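Local atomic coordinates of Iron(III) ABC transporter, periplasmic iron-compound-binding protein (Vibrio cholerae, PDB entry 3TEF), a protein that probably binds iron-loaded catecholate siderophores in the periplasm and delivers them to an ABC transporter for iron uptake. Residues A[4-9]-A[121-126]; A[13-18]-A[101-106]. One frame throughout, in Å; residues are numbered along the deposited sequence.

Contact 1: A[4-9]-A[121-126]; sequences VTIEHR and WRNLGK
The amide nitrogen ND2 of Asn123 donates a hydrogen bond to Glu7 O at 3.2 Å, linking the helix to the strand backbone. The bond is bent: the N-H...O angle is 146°, and the donor stands 40° above the carbonyl plane. The other end of this buried amide is also held, OD1 accepting from Gln119 NE2 one turn earlier, so two partners fix how the group is turned. Ile6 lies against the same amide, its CG2 reaching Asn123 CG at 3.4 Å. With CG1 of Ile6 anti to the carbonyl carbon and CG2 anti to the backbone N, CG2 goes to the amide while CD1, ending the other branch, packs on Lys126 CE at 3.9 Å. The lysine chain runs past Ile6 in the opposite direction, and Lys126 NZ gives a hydrogen bond to water 1 at 3.0 Å. That water donates in turn to Thr5 O at 2.6 Å, a second polar bridge from helix to strand. Strand 4-8 and helix 121-126 run nearly antiparallel, at 165°, with axes 9.1 Å apart. The arrangement is that of an N-terminal beta hairpin, strands 3-8 and 11-16, packed on a helix of an alpha/beta lobe in a periplasmic binding protein.

Contact 2: A[13-18]-A[101-106]; sequences TTLEQK and PTIVFA
Strand 13-16 passes strand 102-104 with its axis 7.5 Å away and an angle of 126° between their directions, too oblique for neighbours in one sheet, and no backbone hydrogen bond joins the two segments. The contact therefore packs the second strand of the N-terminal beta hairpin against an outermost strand of the four-stranded parallel sheet, whose order is 42-43, 22-25, 82-85, 102-104, in an alpha/beta lobe of the binding protein. The backbones come nearest at Thr13 and Pro101, where the CA atoms are 6.3 Å apart.

Thr13 sends its methyl to Pro101 and its hydroxyl to Thr102. The methyl, CG2 of Thr13, set anti to the backbone N, meets Pro101 CB at 3.7 Å, the two side chains crossing at about a right angle. Thr13 CB lies 4.0 Å from Ile103 CG1, which brings the threonine against both residues that flank Thr102. Leu15, two residues along and on the same side of its strand, continues the apolar surface: its CB sits 3.8 Å from Pro101 CB, and the proline ring thus has Thr13 and Leu15 against its CB. Farther out, Leu15 CD2 approaches Ile103 CD1 at 4.3 Å, a looser contact. Leu15 also touches Leu82 on the neighbouring sheet strand. Ile103 reaches beyond the hairpin to Val127 of helix 113-128.

One polar bond crosses this largely apolar interface, and its acceptor has a second partner: Thr13 OG1 and Tyr93 OH are both hydrogen-bonded to Thr102 O, so two hydroxyl groups share a buried oxygen. The hydroxyl OG1 of Thr13 donates to Thr102 O at 2.7 Å, with a C=O...OG1 angle of 157° and the donor tilted 23° from the carbonyl plane.

Overall arrangement
From the N terminus the chain makes strand 3-8, turns back as strand 11-16, and then enters the parallel sheet. Contact 2 closes the first loop, 82 residues long, when strand 102-104 arrives at the sheet edge beside the hairpin. After a short connection comes helix 113-128, where contact 1 closes a 111-residue loop, so contact 2 is nested inside contact 1. Their centres are about 7 Å apart, and the hairpin itself joins them: Ile6 N and Thr13 O, 2.8 Å apart, are hydrogen-bonded across the hairpin. Together the contacts tie the hairpin to both the sheet edge and the following helix.

Contact 1: A[4-9]-A[121-126]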
loop_
_atom_site.group_PDB
_atom_site.type_symbol
_atom_site.label_atom_id
_atom_site.label_comp_id
_atom_site.label_asym_id
_atom_site.label_seq_id
_atom_site.Cartn_x
_atom_site.Cartn_y
_atom_site.Cartn_z
ATOM N N VAL A 4 -4.836 25.591 2.417
ATOM C CA VAL A 4 -5.302 24.691 1.382
ATOM C C VAL A 4 -6.371 23.822 2.010
ATOM O O VAL A 4 -6.335 23.574 3.212
ATOM C CB VAL A 4 -4.165 23.803 0.848
ATOM C CG1 VAL A 4 -3.225 24.615 -0.024
ATOM C CG2 VAL A 4 -3.406 23.162 2.001
ATOM N N THR A 5 -7.336 23.389 1.208
ATOM C CA THR A 5 -8.342 22.443 1.678
ATOM C C THR A 5 -8.133 21.125 0.946
ATOM O O THR A 5 -8.248 21.046 -0.280
ATOM C CB THR A 5 -9.791 22.967 1.490
ATOM O OG1 THR A 5 -9.981 24.141 2.293
ATOM C CG2 THR A 5 -10.810 21.913 1.922
ATOM N N ILE A 6 -7.798 20.097 1.717
ATOM C CA ILE A 6 -7.473 18.793 1.172
ATOM C C ILE A 6 -8.639 17.841 1.342
ATOM O O ILE A 6 -9.134 17.654 2.457
ATOM C CB ILE A 6 -6.272 18.180 1.920
ATOM C CG1 ILE A 6 -5.058 19.108 1.829
ATOM C CG2 ILE A 6 -5.969 16.791 1.381
ATOM C CD1 ILE A 6 -4.601 19.371 0.399
ATOM N N GLU A 7 -9.056 17.222 0.239
ATOM C CA GLU A 7 -10.118 16.226 0.265
ATOM C C GLU A 7 -9.523 14.823 0.320
ATOM O O GLU A 7 -8.699 14.441 -0.520
ATOM C CB GLU A 7 -11.020 16.372 -0.966
ATOM C CG GLU A 7 -12.313 15.573 -0.871
ATOM C CD GLU A 7 -13.435 16.178 -1.700
ATOM O OE1 GLU A 7 -13.349 16.136 -2.946
ATOM O OE2 GLU A 7 -14.402 16.696 -1.098
ATOM N N HIS A 8 -9.931 14.050 1.321
ATOM C CA HIS A 8 -9.393 12.712 1.475
ATOM C C HIS A 8 -10.484 11.756 1.934
ATOM O O HIS A 8 -11.674 12.130 2.002
ATOM C CB HIS A 8 -8.234 12.726 2.480
ATOM C CG HIS A 8 -8.640 13.211 3.833
ATOM N ND1 HIS A 8 -8.521 14.529 4.217
ATOM C CD2 HIS A 8 -9.207 12.559 4.868
ATOM C CE1 HIS A 8 -8.992 14.667 5.442
ATOM N NE2 HIS A 8 -9.413 13.491 5.864
ATOM N N ARG A 9 -10.104 10.521 2.235
ATOM C CA ARG A 9 -11.105 9.502 2.549
ATOM C C ARG A 9 -12.003 9.896 3.711
ATOM O O ARG A 9 -13.194 9.568 3.725
ATOM C CB ARG A 9 -10.471 8.145 2.835
ATOM C CG ARG A 9 -11.523 7.070 3.027
ATOM C CD ARG A 9 -10.935 5.819 3.622
ATOM N NE ARG A 9 -10.105 5.088 2.669
ATOM C CZ ARG A 9 -9.600 3.890 2.926
ATOM N NH1 ARG A 9 -9.860 3.313 4.098
ATOM N NH2 ARG A 9 -8.858 3.265 2.021
ATOM N N TRP A 121 -0.657 11.749 -3.620
ATOM C CA TRP A 121 0.591 12.485 -3.809
ATOM C C TRP A 121 0.301 13.954 -4.127
ATOM O O TRP A 121 0.970 14.849 -3.618
ATOM C CB TRP A 121 1.470 11.862 -4.902
ATOM C CG TRP A 121 1.871 10.423 -4.674
ATOM C CD1 TRP A 121 1.605 9.643 -3.572
ATOM C CD2 TRP A 121 2.601 9.597 -5.584
ATOM N NE1 TRP A 121 2.131 8.383 -3.754
ATOM C CE2 TRP A 121 2.743 8.328 -4.987
ATOM C CE3 TRP A 121 3.147 9.809 -6.860
ATOM C CZ2 TRP A 121 3.410 7.274 -5.616
ATOM C CZ3 TRP A 121 3.810 8.758 -7.490
ATOM C CH2 TRP A 121 3.932 7.510 -6.871
ATOM N N ARG A 122 -0.714 14.206 -4.949
ATOM C CA ARG A 122 -1.091 15.587 -5.244
ATOM C C ARG A 122 -1.515 16.334 -3.985
ATOM O O ARG A 122 -1.209 17.518 -3.830
ATOM C CB ARG A 122 -2.154 15.663 -6.347
ATOM C CG ARG A 122 -1.556 15.443 -7.741
ATOM C CD ARG A 122 -2.586 15.536 -8.876
ATOM N NE ARG A 122 -1.890 15.374 -10.150
ATOM C CZ ARG A 122 -2.077 14.365 -10.994
ATOM N NH1 ARG A 122 -2.965 13.422 -10.720
ATOM N NH2 ARG A 122 -1.371 14.306 -12.118
ATOM N N ASN A 123 -2.184 15.636 -3.069
ATOM C CA ASN A 123 -2.538 16.233 -1.783
ATOM C C ASN A 123 -1.305 16.685 -1.002
ATOM O O ASN A 123 -1.278 17.793 -0.461
ATOM C CB ASN A 123 -3.374 15.269 -0.935
ATOM C CG ASN A 123 -4.814 15.183 -1.399
ATOM O OD1 ASN A 123 -5.265 15.988 -2.209
ATOM N ND2 ASN A 123 -5.547 14.206 -0.877
ATOM N N LEU A 124 -0.296 15.820 -0.928
ATOM C CA LEU A 124 0.988 16.196 -0.350
ATOM C C LEU A 124 1.598 17.398 -1.080
ATOM O O LEU A 124 2.095 18.333 -0.448
ATOM C CB LEU A 124 1.970 15.016 -0.377
ATOM C CG LEU A 124 1.562 13.786 0.428
ATOM C CD1 LEU A 124 2.735 12.798 0.458
ATOM C CD2 LEU A 124 1.195 14.212 1.838
ATOM N N GLY A 125 1.566 17.374 -2.407
ATOM C CA GLY A 125 2.105 18.485 -3.176
ATOM C C GLY A 125 1.485 19.816 -2.782
ATOM O O GLY A 125 2.187 20.828 -2.655
ATOM N N LYS A 126 0.168 19.814 -2.581
ATOM C CA LYS A 126 -0.553 21.019 -2.190
ATOM C C LYS A 126 -0.218 21.443 -0.766
ATOM O O LYS A 126 -0.029 22.622 -0.489
ATOM C CB LYS A 126 -2.068 20.830 -2.356
ATOM C CG LYS A 126 -2.489 20.603 -3.805
ATOM C CD LYS A 126 -4.000 20.516 -3.980
ATOM C CE LYS A 126 -4.555 19.167 -3.531
ATOM N NZ LYS A 126 -6.013 19.020 -3.865
HETATM O O HOH W 1 -6.817 21.485 -2.353
#

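Contact 2: A[13-18]-A[101-106]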
loop_
_atom_site.group_PDB
_atom_site.type_symbol
_atom_site.label_atom_id
_atom_site.label_comp_id
_atom_site.label_asym_id
_atom_site.label_seq_id
_atom_site.Cartn_x
_atom_site.Cartn_y
_atom_site.Cartn_z
ATOM N N THR A 13 -10.018 18.654 5.053
ATOM C CA THR A 13 -9.202 19.274 6.079
ATOM C C THR A 13 -8.578 20.549 5.534
ATOM O O THR A 13 -7.975 20.541 4.461
ATOM C CB THR A 13 -8.073 18.325 6.519
ATOM O OG1 THR A 13 -8.654 17.132 7.068
ATOM C CG2 THR A 13 -7.182 18.994 7.554
ATOM N N THR A 14 -8.708 21.636 6.285
ATOM C CA THR A 14 -8.087 22.895 5.895
ATOM C C THR A 14 -6.932 23.228 6.835
ATOM O O THR A 14 -7.058 23.121 8.055
ATOM C CB THR A 14 -9.113 24.047 5.886
ATOM O OG1 THR A 14 -10.148 23.750 4.937
ATOM C CG2 THR A 14 -8.439 25.355 5.507
ATOM N N LEU A 15 -5.796 23.603 6.258
ATOM C CA LEU A 15 -4.644 24.007 7.047
ATOM C C LEU A 15 -3.760 24.948 6.246
ATOM O O LEU A 15 -3.800 24.968 5.012
ATOM C CB LEU A 15 -3.823 22.787 7.492
ATOM C CG LEU A 15 -3.075 22.066 6.376
ATOM C CD1 LEU A 15 -1.867 21.303 6.938
ATOM C CD2 LEU A 15 -4.013 21.146 5.609
ATOM N N GLU A 16 -2.966 25.731 6.958
ATOM C CA GLU A 16 -1.952 26.567 6.336
ATOM C C GLU A 16 -0.884 25.727 5.627
ATOM O O GLU A 16 -0.419 24.710 6.149
ATOM C CB GLU A 16 -1.318 27.456 7.399
ATOM C CG GLU A 16 -0.157 28.300 6.909
ATOM C CD GLU A 16 0.358 29.234 7.989
ATOM O OE1 GLU A 16 -0.480 29.841 8.693
ATOM O OE2 GLU A 16 1.595 29.346 8.142
ATOM N N GLN A 17 -0.496 26.150 4.432
ATOM C CA GLN A 17 0.549 25.449 3.693
ATOM C C GLN A 17 1.870 25.339 4.446
ATOM O O GLN A 17 2.186 26.159 5.315
ATOM C CB GLN A 17 0.789 26.114 2.339
ATOM C CG GLN A 17 0.035 25.470 1.207
ATOM C CD GLN A 17 0.432 26.042 -0.142
ATOM O OE1 GLN A 17 0.621 25.306 -1.113
ATOM N NE2 GLN A 17 0.564 27.362 -0.205
ATOM N N LYS A 18 2.640 24.320 4.084
ATOM C CA LYS A 18 3.967 24.078 4.643
ATOM C C LYS A 18 3.968 23.993 6.161
ATOM O O LYS A 18 4.658 24.759 6.836
ATOM C CB LYS A 18 4.967 25.118 4.139
ATOM C CG LYS A 18 5.251 24.954 2.653
ATOM C CD LYS A 18 5.067 26.252 1.890
ATOM C CE LYS A 18 6.316 27.118 1.982
ATOM N NZ LYS A 18 7.497 26.469 1.341
ATOM N N PRO A 101 -4.965 19.619 12.418
ATOM C CA PRO A 101 -5.453 19.185 11.109
ATOM C C PRO A 101 -4.859 17.827 10.776
ATOM O O PRO A 101 -3.636 17.622 10.881
ATOM C CB PRO A 101 -4.926 20.267 10.167
ATOM C CG PRO A 101 -4.858 21.486 11.045
ATOM C CD PRO A 101 -4.386 20.970 12.372
ATOM N N THR A 102 -5.731 16.912 10.376
ATOM C CA THR A 102 -5.348 15.533 10.101
ATOM C C THR A 102 -5.813 15.153 8.695
ATOM O O THR A 102 -6.908 15.524 8.263
ATOM C CB THR A 102 -5.978 14.581 11.150
ATOM O OG1 THR A 102 -5.500 14.935 12.457
ATOM C CG2 THR A 102 -5.628 13.134 10.857
ATOM N N ILE A 103 -4.965 14.444 7.965
ATOM C CA ILE A 103 -5.319 13.992 6.629
ATOM C C ILE A 103 -5.087 12.507 6.546
ATOM O O ILE A 103 -4.085 11.997 7.074
ATOM C CB ILE A 103 -4.453 14.685 5.568
ATOM C CG1 ILE A 103 -4.816 16.166 5.471
ATOM C CG2 ILE A 103 -4.580 13.998 4.200
ATOM C CD1 ILE A 103 -3.797 16.971 4.659
ATOM N N VAL A 104 -5.998 11.810 5.876
ATOM C CA VAL A 104 -5.812 10.388 5.617
ATOM C C VAL A 104 -5.144 10.183 4.263
ATOM O O VAL A 104 -5.506 10.815 3.272
ATOM C CB VAL A 104 -7.128 9.595 5.693
ATOM C CG1 VAL A 104 -6.900 8.151 5.242
ATOM C CG2 VAL A 104 -7.680 9.634 7.099
ATOM N N PHE A 105 -4.138 9.315 4.243
ATOM C CA PHE A 105 -3.337 9.049 3.050
ATOM C C PHE A 105 -3.571 7.591 2.702
ATOM O O PHE A 105 -3.124 6.687 3.422
ATOM C CB PHE A 105 -1.844 9.325 3.370
ATOM C CG PHE A 105 -0.905 9.152 2.196
ATOM C CD1 PHE A 105 -0.625 10.220 1.346
ATOM C CD2 PHE A 105 -0.266 7.932 1.971
ATOM C CE1 PHE A 105 0.241 10.078 0.273
ATOM C CE2 PHE A 105 0.604 7.781 0.883
ATOM C CZ PHE A 105 0.853 8.859 0.040
ATOM N N ALA A 106 -4.316 7.343 1.626
ATOM C CA ALA A 106 -4.764 5.983 1.372
ATOM C C ALA A 106 -5.243 5.786 -0.053
ATOM O O ALA A 106 -5.679 6.738 -0.709
ATOM C CB ALA A 106 -5.907 5.617 2.364
#